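Local atomic coordinates of arginine 3rd transport system periplasmic binding protein (Legionella pneumophila subsp. pneumophila str. Philadelphia 1, PDB entry 3KZG), a protein that probably binds arginine in the periplasm and hands it to a membrane transport system for uptake into the cell. Residues Q35-R40 with K206-I211; A69-T74 with S194-P199. All blocks are in the same frame, centred on the assembly; numbering follows the deposited sequence.

How the contacts relate
Both contacts lie in the same lobe of the two-lobed solute-binding fold, the lobe that contains strand 4-13 and its mixed sheet, with their centres about 15 Å apart. Along the chain the order is 35-40, 69-74, 194-199, 206-211, so contact 2 is nested inside the loop closed by contact 1. The early segments are thus rejoined by residues that return from the other lobe: strand 196-197 and then helix 202-217. Ile195, in the second segment of contact 2, connects the two sites, its CD1 lying 3.5 Å from CD1 of Ile37 and 4.0 Å from CG2 of Ile208. Contact 1 packs helices; contact 2 joins the loop after strand 66-67 to strand 196-197 and the residues leading into it.

Contact 1. Residues Q35-R40 with K206-I211; sequences QEICRR and KKINKI
Ile211 packs against Arg40 where helix 29-40 meets helix 202-217, a helix-helix packing within one lobe of a periplasmic binding protein. The axes of the two short segments come within 10.0 Å, with 106° between their directions. Packing is tightest at Ile211: its CG2 branch touches the aliphatic stem of Arg40 at CD (3.4 Å), while its CD1 reaches Arg40 CB (3.5 Å). Deeper in, the buried Ile37 and Ile208 meet at about a right angle, their CG2 atoms 4.1 Å apart; CG2, anti to the backbone N in both, is the branch that meets its counterpart. Leu212 and Met215 of helix 202-217 add to the cover of Ile37, and Leu41 touches Ile208.

Toward solvent the apolar contact gives way to charge. The Arg40 chain stays extended from CG to NE, with chi1 -73° setting CG beside the backbone N; its methylenes pass at a slant over the CG2 and CD1 ends of Ile211, and its NH1 forms a salt bridge with Asp218. Glu36 links Arg40 and exposed Arg39 in a salt-bridge network. Both bonds fall on one oxygen, Glu36 OE2: Arg39 NH1 (2.7 Å) comes from the syn side, Arg40 NE (2.7 Å) to the anti lone pair.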
loop_
_atom_site.group_PDB
_atom_site.type_symbol
_atom_site.label_atom_id
_atom_site.label_comp_id
_atom_site.label_asym_id
_atom_site.label_seq_id
_atom_site.Cartn_x
_atom_site.Cartn_y
_atom_site.Cartn_z
ATOM N N GLN A 35 9.803 8.966 -22.499
ATOM C CA GLN A 35 8.759 8.467 -23.390
ATOM C C GLN A 35 7.384 8.645 -22.748
ATOM O O GLN A 35 6.456 9.158 -23.372
ATOM C CB GLN A 35 8.998 6.985 -23.688
ATOM C CG GLN A 35 8.044 6.368 -24.696
ATOM C CD GLN A 35 8.229 6.925 -26.098
ATOM O OE1 GLN A 35 7.804 8.044 -26.397
ATOM N NE2 GLN A 35 8.875 6.150 -26.963
ATOM N N GLU A 36 7.263 8.223 -21.495
ATOM C CA GLU A 36 6.005 8.327 -20.762
ATOM C C GLU A 36 5.583 9.785 -20.524
ATOM O O GLU A 36 4.404 10.120 -20.641
ATOM C CB GLU A 36 6.131 7.582 -19.430
ATOM C CG GLU A 36 4.911 7.631 -18.540
ATOM C CD GLU A 36 3.663 7.110 -19.214
ATOM O OE1 GLU A 36 3.787 6.272 -20.130
ATOM O OE2 GLU A 36 2.556 7.530 -18.813
ATOM N N ILE A 37 6.543 10.645 -20.194
ATOM C CA ILE A 37 6.251 12.056 -19.961
ATOM C C ILE A 37 5.682 12.711 -21.226
ATOM O O ILE A 37 4.767 13.537 -21.153
ATOM C CB ILE A 37 7.521 12.825 -19.516
ATOM C CG1 ILE A 37 7.943 12.364 -18.116
ATOM C CG2 ILE A 37 7.265 14.327 -19.529
ATOM C CD1 ILE A 37 9.219 12.990 -17.617
ATOM N N CYS A 38 6.219 12.339 -22.382
ATOM C CA CYS A 38 5.753 12.896 -23.647
ATOM C C CYS A 38 4.318 12.501 -23.983
ATOM O O CYS A 38 3.562 13.323 -24.492
ATOM C CB CYS A 38 6.684 12.487 -24.793
ATOM S SG CYS A 38 8.267 13.341 -24.785
ATOM N N ARG A 39 3.924 11.260 -23.701
ATOM C CA ARG A 39 2.554 10.860 -24.010
ATOM C C ARG A 39 1.571 11.622 -23.131
ATOM O O ARG A 39 0.454 11.931 -23.551
ATOM C CB ARG A 39 2.353 9.349 -23.837
ATOM C CG ARG A 39 2.504 8.820 -22.427
ATOM C CD ARG A 39 2.215 7.317 -22.387
ATOM N NE ARG A 39 0.788 7.021 -22.497
ATOM C CZ ARG A 39 -0.089 7.192 -21.512
ATOM N NH1 ARG A 39 0.312 7.654 -20.335
ATOM N NH2 ARG A 39 -1.370 6.908 -21.704
ATOM N N ARG A 40 1.997 11.926 -21.908
ATOM C CA ARG A 40 1.165 12.671 -20.974
ATOM C C ARG A 40 1.102 14.123 -21.432
ATOM O O ARG A 40 0.150 14.835 -21.138
ATOM C CB ARG A 40 1.735 12.562 -19.555
ATOM C CG ARG A 40 1.509 11.184 -18.952
ATOM C CD ARG A 40 2.218 10.994 -17.622
ATOM N NE ARG A 40 2.027 9.634 -17.134
ATOM C CZ ARG A 40 1.153 9.279 -16.198
ATOM N NH1 ARG A 40 0.375 10.190 -15.622
ATOM N NH2 ARG A 40 1.046 8.005 -15.850
ATOM N N LYS A 206 7.593 23.500 -16.525
ATOM C CA LYS A 206 6.506 23.514 -15.554
ATOM C C LYS A 206 5.458 22.448 -15.842
ATOM O O LYS A 206 4.928 21.828 -14.919
ATOM C CB LYS A 206 5.864 24.903 -15.494
ATOM C CG LYS A 206 6.708 25.891 -14.700
ATOM C CD LYS A 206 6.094 27.284 -14.659
ATOM C CE LYS A 206 7.013 28.247 -13.913
ATOM N NZ LYS A 206 6.501 29.640 -13.913
ATOM N N LYS A 207 5.158 22.231 -17.121
ATOM C CA LYS A 207 4.187 21.208 -17.501
ATOM C C LYS A 207 4.778 19.825 -17.186
ATOM O O LYS A 207 4.070 18.914 -16.762
ATOM C CB LYS A 207 3.853 21.329 -18.998
ATOM C CG LYS A 207 3.108 22.623 -19.363
ATOM C CD LYS A 207 2.918 22.802 -20.874
ATOM C CE LYS A 207 4.237 23.130 -21.570
ATOM N NZ LYS A 207 4.071 23.525 -23.011
ATOM N N ILE A 208 6.086 19.675 -17.386
ATOM C CA ILE A 208 6.751 18.407 -17.099
ATOM C C ILE A 208 6.777 18.135 -15.589
ATOM O O ILE A 208 6.706 16.985 -15.158
ATOM C CB ILE A 208 8.194 18.399 -17.654
ATOM C CG1 ILE A 208 8.159 18.382 -19.185
ATOM C CG2 ILE A 208 8.967 17.191 -17.119
ATOM C CD1 ILE A 208 9.513 18.570 -19.833
ATOM N N ASN A 209 6.877 19.188 -14.787
ATOM C CA ASN A 209 6.891 19.012 -13.342
ATOM C C ASN A 209 5.540 18.469 -12.877
ATOM O O ASN A 209 5.483 17.525 -12.082
ATOM C CB ASN A 209 7.216 20.333 -12.635
ATOM C CG ASN A 209 8.666 20.748 -12.820
ATOM O OD1 ASN A 209 9.506 19.935 -13.219
ATOM N ND2 ASN A 209 8.972 22.011 -12.524
ATOM N N LYS A 210 4.454 19.055 -13.373
ATOM C CA LYS A 210 3.131 18.586 -13.001
ATOM C C LYS A 210 2.988 17.116 -13.380
ATOM O O LYS A 210 2.490 16.320 -12.587
ATOM C CB LYS A 210 2.037 19.419 -13.680
ATOM C CG LYS A 210 1.959 20.845 -13.153
ATOM C CD LYS A 210 0.609 21.514 -13.428
ATOM C CE LYS A 210 0.388 21.789 -14.907
ATOM N NZ LYS A 210 -0.810 22.652 -15.132
ATOM N N ILE A 211 3.448 16.760 -14.581
ATOM C CA ILE A 211 3.380 15.381 -15.062
ATOM C C ILE A 211 4.152 14.440 -14.137
ATOM O O ILE A 211 3.687 13.339 -13.833
ATOM C CB ILE A 211 3.975 15.235 -16.498
ATOM C CG1 ILE A 211 3.108 15.976 -17.518
ATOM C CG2 ILE A 211 4.060 13.762 -16.889
ATOM C CD1 ILE A 211 1.674 15.495 -17.562
#

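Contact 2. Residues A69-T74 with S194-P199; sequences ASMIIT and SIMANP
Met71 and Ser194 meet through their backbones: Ser194 N donates to Met71 O (2.9 Å, N-H...O 152°), with the donor tilted 20° from the carbonyl plane. The return link runs through water 1, which accepts from Met71 N (2.7 Å) and from Ala69 N and donates to Ser194 O (2.9 Å). One water therefore serves three main-chain groups. On the side-chain side, chi1 -166° sets Met71 CG anti to the backbone N, where it meets the selenium of Met196 (3.7 Å); the bends at chi2 and chi3 then carry Met71 CE to within 4.1 Å of Met196 CE. Both residues are modelled as selenomethionine, and they cross at a slant. Phe83 of strand 82-83 borders this cluster, and Phe56 and Leu59 of helix 55-60 press on Met71 and Met196 respectively.

The 69-74 loop follows strand 66-67 in the lobe opposite the five-stranded sheet; in relatives of this solute-binding family the matching loop, with an arginine placed like Arg77, lines the amino acid pocket, and the same is probable here. Ser70 N bonds to Asp30, and Ser70 OG makes a weak bond to Asp158 in the other lobe. Ser194 offers its CB to Ile73, whose CG1 and CD1 both stand 3.6 Å from that CB, and sends OG to a hydrogen bond with the carbonyl of Ser84.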
loop_
_atom_site.group_PDB
_atom_site.type_symbol
_atom_site.label_atom_id
_atom_site.label_comp_id
_atom_site.label_asym_id
_atom_site.label_seq_id
_atom_site.Cartn_x
_atom_site.Cartn_y
_atom_site.Cartn_z
ATOM N N ALA A 69 19.804 12.647 -19.536
ATOM C CA ALA A 69 20.922 11.723 -19.571
ATOM C C ALA A 69 21.567 11.774 -18.202
ATOM O O ALA A 69 22.632 12.373 -18.033
ATOM C CB ALA A 69 21.912 12.154 -20.637
ATOM N N SER A 70 20.909 11.150 -17.227
ATOM C CA SER A 70 21.388 11.140 -15.849
ATOM C C SER A 70 22.072 12.474 -15.555
ATOM O O SER A 70 23.185 12.516 -15.046
ATOM C CB SER A 70 22.354 9.962 -15.616
ATOM O OG SER A 70 23.530 10.055 -16.401
HETATM N N MSE A 71 21.387 13.567 -15.881
HETATM C CA MSE A 71 21.930 14.902 -15.664
HETATM C C MSE A 71 21.748 15.402 -14.242
HETATM O O MSE A 71 20.630 15.684 -13.814
HETATM C CB MSE A 71 21.276 15.896 -16.615
HETATM C CG MSE A 71 22.030 17.211 -16.682
HETATM SE SE MSE A 71 23.828 16.897 -17.347
HETATM C CE MSE A 71 23.328 16.400 -19.152
ATOM N N ILE A 72 22.852 15.543 -13.522
ATOM C CA ILE A 72 22.800 15.996 -12.141
ATOM C C ILE A 72 22.638 17.502 -11.982
ATOM O O ILE A 72 23.419 18.290 -12.524
ATOM C CB ILE A 72 24.061 15.569 -11.369
ATOM C CG1 ILE A 72 24.237 14.050 -11.462
ATOM C CG2 ILE A 72 23.943 16.005 -9.903
ATOM C CD1 ILE A 72 25.520 13.545 -10.859
ATOM N N ILE A 73 21.621 17.892 -11.220
ATOM C CA ILE A 73 21.369 19.300 -10.952
ATOM C C ILE A 73 22.499 19.836 -10.087
ATOM O O ILE A 73 22.705 19.367 -8.965
ATOM C CB ILE A 73 20.057 19.513 -10.164
ATOM C CG1 ILE A 73 18.868 18.977 -10.949
ATOM C CG2 ILE A 73 19.865 21.002 -9.867
ATOM C CD1 ILE A 73 17.558 19.178 -10.230
ATOM N N THR A 74 23.227 20.818 -10.609
ATOM C CA THR A 74 24.322 21.436 -9.865
ATOM C C THR A 74 24.221 22.940 -10.056
ATOM O O THR A 74 23.654 23.407 -11.042
ATOM C CB THR A 74 25.713 20.993 -10.381
ATOM O OG1 THR A 74 25.921 21.516 -11.698
ATOM C CG2 THR A 74 25.818 19.476 -10.419
ATOM N N SER A 194 17.832 15.099 -13.410
ATOM C CA SER A 194 16.689 15.853 -13.896
ATOM C C SER A 194 16.710 16.127 -15.394
ATOM O O SER A 194 17.724 15.931 -16.064
ATOM C CB SER A 194 16.612 17.178 -13.130
ATOM O OG SER A 194 15.853 18.140 -13.837
ATOM N N ILE A 195 15.572 16.574 -15.909
ATOM C CA ILE A 195 15.433 16.911 -17.319
ATOM C C ILE A 195 15.901 18.364 -17.446
ATOM O O ILE A 195 15.408 19.247 -16.743
ATOM C CB ILE A 195 13.966 16.741 -17.757
ATOM C CG1 ILE A 195 13.574 15.263 -17.615
ATOM C CG2 ILE A 195 13.773 17.196 -19.198
ATOM C CD1 ILE A 195 12.135 14.975 -17.940
HETATM N N MSE A 196 16.863 18.598 -18.334
HETATM C CA MSE A 196 17.450 19.920 -18.525
HETATM C C MSE A 196 16.920 20.664 -19.746
HETATM O O MSE A 196 16.558 20.062 -20.754
HETATM C CB MSE A 196 18.964 19.760 -18.620
HETATM C CG MSE A 196 19.782 21.015 -18.431
HETATM SE SE MSE A 196 21.651 20.522 -18.385
HETATM C CE MSE A 196 21.845 20.022 -20.270
ATOM N N ALA A 197 16.865 21.985 -19.642
ATOM C CA ALA A 197 16.373 22.795 -20.743
ATOM C C ALA A 197 16.969 24.189 -20.683
ATOM O O ALA A 197 17.650 24.541 -19.715
ATOM C CB ALA A 197 14.851 22.865 -20.693
ATOM N N ASN A 198 16.737 24.975 -21.731
ATOM C CA ASN A 198 17.238 26.342 -21.772
ATOM C C ASN A 198 16.323 27.189 -20.881
ATOM O O ASN A 198 15.138 26.895 -20.744
ATOM C CB ASN A 198 17.241 26.863 -23.216
ATOM C CG ASN A 198 18.289 26.174 -24.082
ATOM O OD1 ASN A 198 17.968 25.561 -25.103
ATOM N ND2 ASN A 198 19.547 26.269 -23.671
ATOM N N PRO A 199 16.864 28.245 -20.255
ATOM C CA PRO A 199 16.087 29.120 -19.371
ATOM C C PRO A 199 14.733 29.608 -19.885
ATOM O O PRO A 199 13.790 29.768 -19.101
ATOM C CB PRO A 199 17.051 30.272 -19.100
ATOM C CG PRO A 199 18.379 29.589 -19.105
ATOM C CD PRO A 199 18.265 28.696 -20.328
HETATM O O HOH W 1 18.910 13.399 -16.862
#